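Side-chain contacts in SusD superfamily protein (Bacteroides vulgatus, PDB 3MYV), which probably binds polysaccharides or oligosaccharides at the bacterial outer membrane: residues Gly292-Arg295 / Gly296-Leu299; Thr280-Tyr283 / Ala284-Leu288; Lys389-Gly393 / Glu394-Phe398. All coordinates share one frame; numbering follows the deposited sequence. Where two conformers were deposited one is given.

Contact 1. Residues Gly292-Arg295 / Gly296-Leu299; sequences GDVR and GHLL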
loop_
_atom_site.group_PDB
_atom_site.type_symbol
_atom_site.label_atom_id
_atom_site.label_comp_id
_atom_site.label_asym_id
_atom_site.label_seq_id
_atom_site.Cartn_x
_atom_site.Cartn_y
_atom_site.Cartn_z
ATOM N N GLY A 292 27.206 -1.564 4.799
ATOM C CA GLY A 292 27.319 -1.423 3.371
ATOM C C GLY A 292 25.978 -1.384 2.646
ATOM O O GLY A 292 25.954 -1.114 1.454
ATOM N N ASP A 293 24.876 -1.662 3.346
ATOM C CA ASP A 293 23.559 -1.636 2.695
ATOM C C ASP A 293 23.007 -0.228 2.780
ATOM O O ASP A 293 22.806 0.287 3.889
ATOM C CB ASP A 293 22.597 -2.634 3.338
ATOM C CG ASP A 293 21.357 -2.859 2.501
ATOM O OD1 ASP A 293 20.708 -1.867 2.124
ATOM O OD2 ASP A 293 21.005 -4.031 2.227
ATOM N N VAL A 294 22.760 0.379 1.617
ATOM C CA VAL A 294 22.306 1.773 1.518
ATOM C C VAL A 294 20.954 2.055 2.190
ATOM O O VAL A 294 20.636 3.197 2.494
ATOM C CB VAL A 294 22.246 2.248 0.019
ATOM C CG1 VAL A 294 21.011 1.706 -0.710
ATOM C CG2 VAL A 294 22.258 3.757 -0.072
ATOM N N ARG A 295 20.130 1.033 2.380
ATOM C CA ARG A 295 18.837 1.256 3.005
ATOM C C ARG A 295 18.955 1.720 4.454
ATOM O O ARG A 295 18.088 2.452 4.937
ATOM C CB ARG A 295 17.941 0.029 2.816
ATOM C CG ARG A 295 17.570 -0.074 1.327
ATOM C CD ARG A 295 17.033 -1.412 0.909
ATOM N NE ARG A 295 17.988 -2.505 1.066
ATOM C CZ ARG A 295 17.739 -3.760 0.667
ATOM N NH1 ARG A 295 16.583 -4.058 0.072
ATOM N NH2 ARG A 295 18.636 -4.707 0.841
ATOM N N GLY A 296 20.037 1.323 5.128
ATOM C CA GLY A 296 20.359 1.808 6.470
ATOM C C GLY A 296 20.694 3.276 6.552
ATOM O O GLY A 296 20.555 3.863 7.605
ATOM N N HIS A 297 21.104 3.871 5.435
ATOM C CA HIS A 297 21.424 5.286 5.406
ATOM C C HIS A 297 20.193 6.179 5.497
ATOM O O HIS A 297 20.332 7.401 5.663
ATOM C CB HIS A 297 22.220 5.642 4.143
ATOM C CG HIS A 297 23.439 4.800 3.932
ATOM N ND1 HIS A 297 24.199 4.879 2.786
ATOM C CD2 HIS A 297 24.022 3.852 4.708
ATOM C CE1 HIS A 297 25.212 4.032 2.872
ATOM N NE2 HIS A 297 25.128 3.396 4.029
ATOM N N LEU A 298 19.003 5.585 5.382
ATOM C CA LEU A 298 17.745 6.291 5.637
ATOM C C LEU A 298 17.382 6.344 7.128
ATOM O O LEU A 298 16.389 6.938 7.483
ATOM C CB LEU A 298 16.586 5.627 4.854
ATOM C CG LEU A 298 16.696 5.561 3.325
ATOM C CD1 LEU A 298 15.429 4.960 2.718
ATOM C CD2 LEU A 298 16.946 6.969 2.725
ATOM N N LEU A 299 18.160 5.714 7.999
ATOM C CA LEU A 299 17.867 5.758 9.427
ATOM C C LEU A 299 18.624 6.877 10.091
ATOM O O LEU A 299 19.785 7.096 9.777
ATOM C CB LEU A 299 18.246 4.442 10.094
ATOM C CG LEU A 299 17.545 3.184 9.605
ATOM C CD1 LEU A 299 18.014 1.947 10.427
ATOM C CD2 LEU A 299 16.026 3.371 9.652
#
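Asp-293 OD1 accepts two N-H groups of Arg-295, while the backbone O of Asp-293 takes Gly-296 N at 3.2 Å. Arg-295 NE reaches Asp-293 OD1 at 3.0 Å on the syn lone pair, and the backbone N of Arg-295 meets Asp-293 OD1, also at 3.0 Å, on the anti lone pair, closing an Asx turn. Arg-295 NH2 lies 2.8 Å from Asp-293 OD2, so the guanidinium grips the carboxylate side-on, one nitrogen to each oxygen and nearly coplanar with it. The bend at chi3 (-63°) brings the guanidinium back alongside the aspartate, edge to edge. NH2 is shared with Glu-386. Further along, His-297 N donates to Val-294 O (3.1 Å) and Leu-298 N to Arg-295 O (3.3 Å), the i to i+3 ladder of a 3-10 helix. The imidazole of His-297 folds back over the same turn, with Val-294 CA over one face, 3.9 Å from the ring centroid and 9° off the normal. The buried charge of Arg-295 is met by Asp-293, Glu-386 and Glu-390, and probably helps these acids stay ionised while the Asx turn is held at the start of this 3-10 segment.

Contact 2. Residues Thr280-Tyr283 / Ala284-Leu288; sequences TQKY and AEQML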
loop_
_atom_site.group_PDB
_atom_site.type_symbol
_atom_site.label_atom_id
_atom_site.label_comp_id
_atom_site.label_asym_id
_atom_site.label_seq_id
_atom_site.Cartn_x
_atom_site.Cartn_y
_atom_site.Cartn_z
ATOM N N THR A 280 11.701 0.158 14.684
ATOM C CA THR A 280 11.927 -0.619 15.900
ATOM C C THR A 280 13.430 -0.924 16.047
ATOM O O THR A 280 14.231 -0.767 15.082
ATOM C CB THR A 280 11.167 -1.943 15.824
ATOM O OG1 THR A 280 11.590 -2.632 14.645
ATOM C CG2 THR A 280 9.653 -1.710 15.783
ATOM N N GLN A 281 13.817 -1.342 17.248
ATOM C CA GLN A 281 15.184 -1.753 17.498
ATOM C C GLN A 281 15.552 -2.930 16.574
ATOM O O GLN A 281 16.660 -2.989 16.051
ATOM C CB GLN A 281 15.394 -2.115 18.971
ATOM C CG GLN A 281 16.871 -2.279 19.339
ATOM C CD GLN A 281 17.098 -2.587 20.803
ATOM O OE1 GLN A 281 16.490 -1.984 21.682
ATOM N NE2 GLN A 281 18.005 -3.514 21.073
ATOM N N LYS A 282 14.605 -3.836 16.341
ATOM C CA LYS A 282 14.822 -4.980 15.450
ATOM C C LYS A 282 15.215 -4.517 14.048
ATOM O O LYS A 282 16.187 -5.009 13.489
ATOM C CB LYS A 282 13.575 -5.871 15.404
ATOM C CG LYS A 282 13.611 -6.975 14.360
ATOM C CD LYS A 282 12.657 -6.690 13.181
ATOM C CE LYS A 282 12.933 -7.616 12.009
ATOM N NZ LYS A 282 12.105 -7.363 10.795
ATOM N N TYR A 283 14.501 -3.555 13.484
ATOM C CA TYR A 283 14.819 -3.107 12.141
ATOM C C TYR A 283 16.178 -2.377 12.117
ATOM O O TYR A 283 17.013 -2.608 11.246
ATOM C CB TYR A 283 13.744 -2.193 11.575
ATOM C CG TYR A 283 14.040 -1.794 10.131
ATOM C CD1 TYR A 283 13.651 -2.611 9.072
ATOM C CD2 TYR A 283 14.755 -0.640 9.829
ATOM C CE1 TYR A 283 13.917 -2.275 7.769
ATOM C CE2 TYR A 283 15.056 -0.309 8.517
ATOM C CZ TYR A 283 14.623 -1.144 7.483
ATOM O OH TYR A 283 14.907 -0.825 6.174
ATOM N N ALA A 284 16.394 -1.518 13.100
ATOM C CA ALA A 284 17.626 -0.764 13.181
ATOM C C ALA A 284 18.819 -1.705 13.284
ATOM O O ALA A 284 19.805 -1.553 12.557
ATOM C CB ALA A 284 17.574 0.170 14.358
ATOM N N GLU A 285 18.714 -2.693 14.164
ATOM C CA GLU A 285 19.780 -3.703 14.322
ATOM C C GLU A 285 20.032 -4.550 13.076
ATOM O O GLU A 285 21.187 -4.809 12.770
ATOM C CB GLU A 285 19.494 -4.622 15.510
ATOM C CG GLU A 285 19.690 -3.920 16.796
ATOM C CD GLU A 285 19.372 -4.777 18.016
ATOM O OE1 GLU A 285 18.890 -5.935 17.883
ATOM O OE2 GLU A 285 19.609 -4.250 19.108
ATOM N N GLN A 286 18.960 -4.987 12.408
ATOM C CA GLN A 286 19.001 -5.686 11.094
ATOM C C GLN A 286 19.908 -4.870 10.140
ATOM O O GLN A 286 20.878 -5.398 9.558
ATOM C CB GLN A 286 17.526 -5.885 10.540
ATOM C CG GLN A 286 17.275 -6.318 8.998
ATOM C CD GLN A 286 15.747 -6.634 8.585
ATOM O OE1 GLN A 286 15.424 -7.770 8.253
ATOM N NE2 GLN A 286 14.870 -5.612 8.550
HETATM N N MSE A 287 19.643 -3.569 10.041
HETATM C CA MSE A 287 20.299 -2.715 9.026
HETATM C C MSE A 287 21.715 -2.311 9.422
HETATM O O MSE A 287 22.632 -2.286 8.578
HETATM C CB MSE A 287 19.520 -1.416 8.757
HETATM C CG MSE A 287 18.192 -1.537 8.019
HETATM SE SE MSE A 287 18.021 -2.999 6.777
HETATM C CE MSE A 287 19.137 -2.396 5.339
ATOM N N LEU A 288 21.906 -1.963 10.683
ATOM C CA LEU A 288 23.207 -1.417 11.116
ATOM C C LEU A 288 24.274 -2.508 11.248
ATOM O O LEU A 288 25.457 -2.221 11.193
ATOM C CB LEU A 288 23.058 -0.568 12.386
ATOM C CG LEU A 288 22.089 0.614 12.161
ATOM C CD1 LEU A 288 21.906 1.395 13.460
ATOM C CD2 LEU A 288 22.492 1.550 10.984
HETATM O O HOH W 1 13.240 -8.948 8.820
#
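Tyr-283 meets the next turn of its helix, its ring touching Gln-286 and the selenomethionine Met-287. With CG anti to the backbone N (chi1 -176°) the side chain slants outward from the helix, toward its C-terminal end. Gln-286 NE2 comes within 3.3 Å of Tyr-283 CD1, amide and ring planes 87° apart, and donates to Ser-388 OG of helix 380-391. On the CD2/CE2 side, Tyr-283 CE2 meets Met-287 CG at 3.4 Å, and Met-287 SE sits 4.5 Å from the ring centroid, 31° off the normal, an oblique Met-aromatic contact in one of two deposited conformers. Tyr-283 OH is hydrogen-bonded to Lys-389 O. With an alanine here, Lys-389 O would probably lose this partner, and Gln-286 and Met-287 would lose the ring they rest against. Ala-284 N donates to Thr-280 O at 3.0 Å, and its methyl packs on Trp-310. Lys-282 NZ, salt-bridged to Asp-47, shares a water with Gln-286 OE1. Gln-281 NE2 reaches Glu-285 OE2 from above the carboxylate plane, a short, somewhat doubtful bond in one of two conformers. Thr-280 OG1, also bonded to Asp-46 O, accepts Tyr-283 N at 3.3 Å: a threonine N-cap opening an alpha-helix of i to i+4 bonds.

Contact 3. Residues Lys389-Gly393 / Glu394-Phe398; sequences KELVG and EGHRF. With EDO (1,2-ethanediol), chain I.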
loop_
_atom_site.group_PDB
_atom_site.type_symbol
_atom_site.label_atom_id
_atom_site.label_comp_id
_atom_site.label_asym_id
_atom_site.label_seq_id
_atom_site.Cartn_x
_atom_site.Cartn_y
_atom_site.Cartn_z
ATOM N N LYS A 389 13.347 -4.947 4.525
ATOM C CA LYS A 389 14.428 -3.991 4.266
ATOM C C LYS A 389 14.024 -2.918 3.278
ATOM O O LYS A 389 14.231 -1.714 3.503
ATOM C CB LYS A 389 15.661 -4.716 3.705
ATOM C CG LYS A 389 16.415 -5.628 4.688
ATOM C CD LYS A 389 17.616 -6.284 4.036
ATOM C CE LYS A 389 18.150 -7.444 4.894
ATOM N NZ LYS A 389 19.538 -7.910 4.527
ATOM N N GLU A 390 13.438 -3.362 2.180
ATOM C CA GLU A 390 13.177 -2.489 1.038
ATOM C C GLU A 390 11.972 -1.574 1.226
ATOM O O GLU A 390 11.994 -0.440 0.781
ATOM C CB GLU A 390 12.938 -3.327 -0.211
ATOM C CG GLU A 390 12.784 -2.514 -1.493
ATOM C CD GLU A 390 14.019 -1.682 -1.825
ATOM O OE1 GLU A 390 15.159 -2.232 -1.782
ATOM O OE2 GLU A 390 13.863 -0.464 -2.136
ATOM N N LEU A 391 10.921 -2.080 1.858
ATOM C CA LEU A 391 9.600 -1.423 1.793
ATOM C C LEU A 391 9.172 -0.802 3.128
ATOM O O LEU A 391 8.011 -0.399 3.274
ATOM C CB LEU A 391 8.539 -2.427 1.283
ATOM C CG LEU A 391 8.771 -2.978 -0.131
ATOM C CD1 LEU A 391 7.772 -4.122 -0.466
ATOM C CD2 LEU A 391 8.658 -1.872 -1.171
ATOM N N VAL A 392 10.114 -0.677 4.073
ATOM C CA VAL A 392 9.846 -0.010 5.341
ATOM C C VAL A 392 9.287 1.396 5.093
ATOM O O VAL A 392 9.785 2.147 4.237
ATOM C CB VAL A 392 11.106 0.030 6.251
ATOM C CG1 VAL A 392 12.185 1.045 5.731
ATOM C CG2 VAL A 392 10.700 0.347 7.699
ATOM N N GLY A 393 8.223 1.743 5.807
ATOM C CA GLY A 393 7.634 3.073 5.635
ATOM C C GLY A 393 6.617 3.177 4.502
ATOM O O GLY A 393 6.028 4.258 4.313
ATOM N N GLU A 394 6.455 2.103 3.724
ATOM C CA GLU A 394 5.637 2.114 2.501
ATOM C C GLU A 394 4.348 1.311 2.674
ATOM O O GLU A 394 3.581 1.117 1.719
ATOM C CB GLU A 394 6.450 1.614 1.284
ATOM C CG GLU A 394 7.548 2.576 0.884
ATOM C CD GLU A 394 8.455 2.005 -0.187
ATOM O OE1 GLU A 394 7.972 1.870 -1.327
ATOM O OE2 GLU A 394 9.632 1.709 0.105
ATOM N N GLY A 395 4.085 0.851 3.890
ATOM C CA GLY A 395 2.762 0.318 4.220
ATOM C C GLY A 395 2.537 -1.147 3.911
ATOM O O GLY A 395 1.384 -1.555 3.711
ATOM N N HIS A 396 3.612 -1.938 3.843
ATOM C CA HIS A 396 3.499 -3.354 3.435
ATOM C C HIS A 396 3.632 -4.371 4.559
ATOM O O HIS A 396 2.999 -5.427 4.501
ATOM C CB HIS A 396 4.581 -3.720 2.401
ATOM C CG HIS A 396 4.467 -2.993 1.104
ATOM N ND1 HIS A 396 3.785 -3.511 0.016
ATOM C CD2 HIS A 396 4.968 -1.798 0.704
ATOM C CE1 HIS A 396 3.875 -2.655 -0.990
ATOM N NE2 HIS A 396 4.594 -1.614 -0.604
ATOM N N ARG A 397 4.526 -4.116 5.521
ATOM C CA ARG A 397 5.000 -5.169 6.429
ATOM C C ARG A 397 3.916 -5.973 7.129
ATOM O O ARG A 397 3.966 -7.226 7.132
ATOM C CB ARG A 397 5.994 -4.610 7.462
ATOM C CG ARG A 397 6.636 -5.669 8.365
ATOM C CD ARG A 397 7.583 -6.639 7.610
ATOM N NE ARG A 397 8.352 -7.443 8.559
ATOM C CZ ARG A 397 8.964 -8.598 8.292
ATOM N NH1 ARG A 397 8.904 -9.132 7.100
ATOM N NH2 ARG A 397 9.645 -9.216 9.250
ATOM N N PHE A 398 2.957 -5.288 7.752
ATOM C CA PHE A 398 1.860 -5.992 8.388
ATOM C C PHE A 398 1.168 -6.961 7.444
ATOM O O PHE A 398 0.979 -8.121 7.791
ATOM C CB PHE A 398 0.850 -5.009 9.023
ATOM C CG PHE A 398 -0.451 -5.629 9.483
ATOM C CD1 PHE A 398 -0.522 -6.407 10.641
ATOM C CD2 PHE A 398 -1.643 -5.354 8.796
ATOM C CE1 PHE A 398 -1.735 -6.933 11.062
ATOM C CE2 PHE A 398 -2.842 -5.867 9.229
ATOM C CZ PHE A 398 -2.886 -6.666 10.363
HETATM C C1 EDO I . 0.428 0.960 0.293
HETATM O O1 EDO I . 0.707 -0.259 0.971
HETATM C C2 EDO I . 0.333 0.729 -1.219
HETATM O O2 EDO I . -0.997 0.258 -1.624
HETATM O O HOH W 2 6.092 -1.572 5.108
#
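Leu-391 to Glu-394 form a type II beta turn, closed by Glu-394 N donating to Leu-391 O at 3.0 Å, with Gly-393 at the positive phi (86°) of its third position. A water extends the closure: it donates to the same Leu-391 O (2.9 Å) and accepts from His-396 N (2.8 Å), tying the backbone of His-396 back to the turn. Leu-391 CD1 stands over one ring face of His-396, 3.8 Å from the centroid and 11° off the normal, a CH-pi contact; Leu-391 CB lies 3.7 Å from His-396 CD2. Over the opposite face sits O1 of a 1,2-ethanediol, probably from the crystallisation liquor, which also bonds Arg-126, Arg-198 and Tyr-33. Glu-394 CB meets the imidazole edge in its plane. Extended beyond CG, the glutamate runs across Leu-391, whose CD2 is 3.8 Å from Glu-394 OE1. The buried carboxylate of Glu-394 is balanced by salt bridges from OE2 to Lys-314 and from OE1 to Arg-333, the latter also bridged to Glu-390; these charges probably favour the ionised form. Gly-395, likewise at positive phi, continues the bend. The type II turn and this second glycine make a short connection from helix 380-391 to helix 397-403, in the RagB/SusD region.

Overall arrangement
Along the chain contact 2 comes first, on helix 281-288, then contact 1 in the 3-10 turn leading to strand 299-304, and contact 3 much later, where helix 380-391 ends. The centres of contacts 1 and 2 are about 11 Å apart, and each is about 14 Å from the centre of contact 3. Met-287 CE packs on Arg-295 CB between contacts 2 and 1. Contact 3 joins both: the salt bridge of Glu-390 with Arg-295 is its charged tie to contact 1, and Val-392 packs on Tyr-283. Helix 281-288 and the 3-10 turn that follows it are thus fastened to helix 380-391 by charge and packing together, all within the SusD family region.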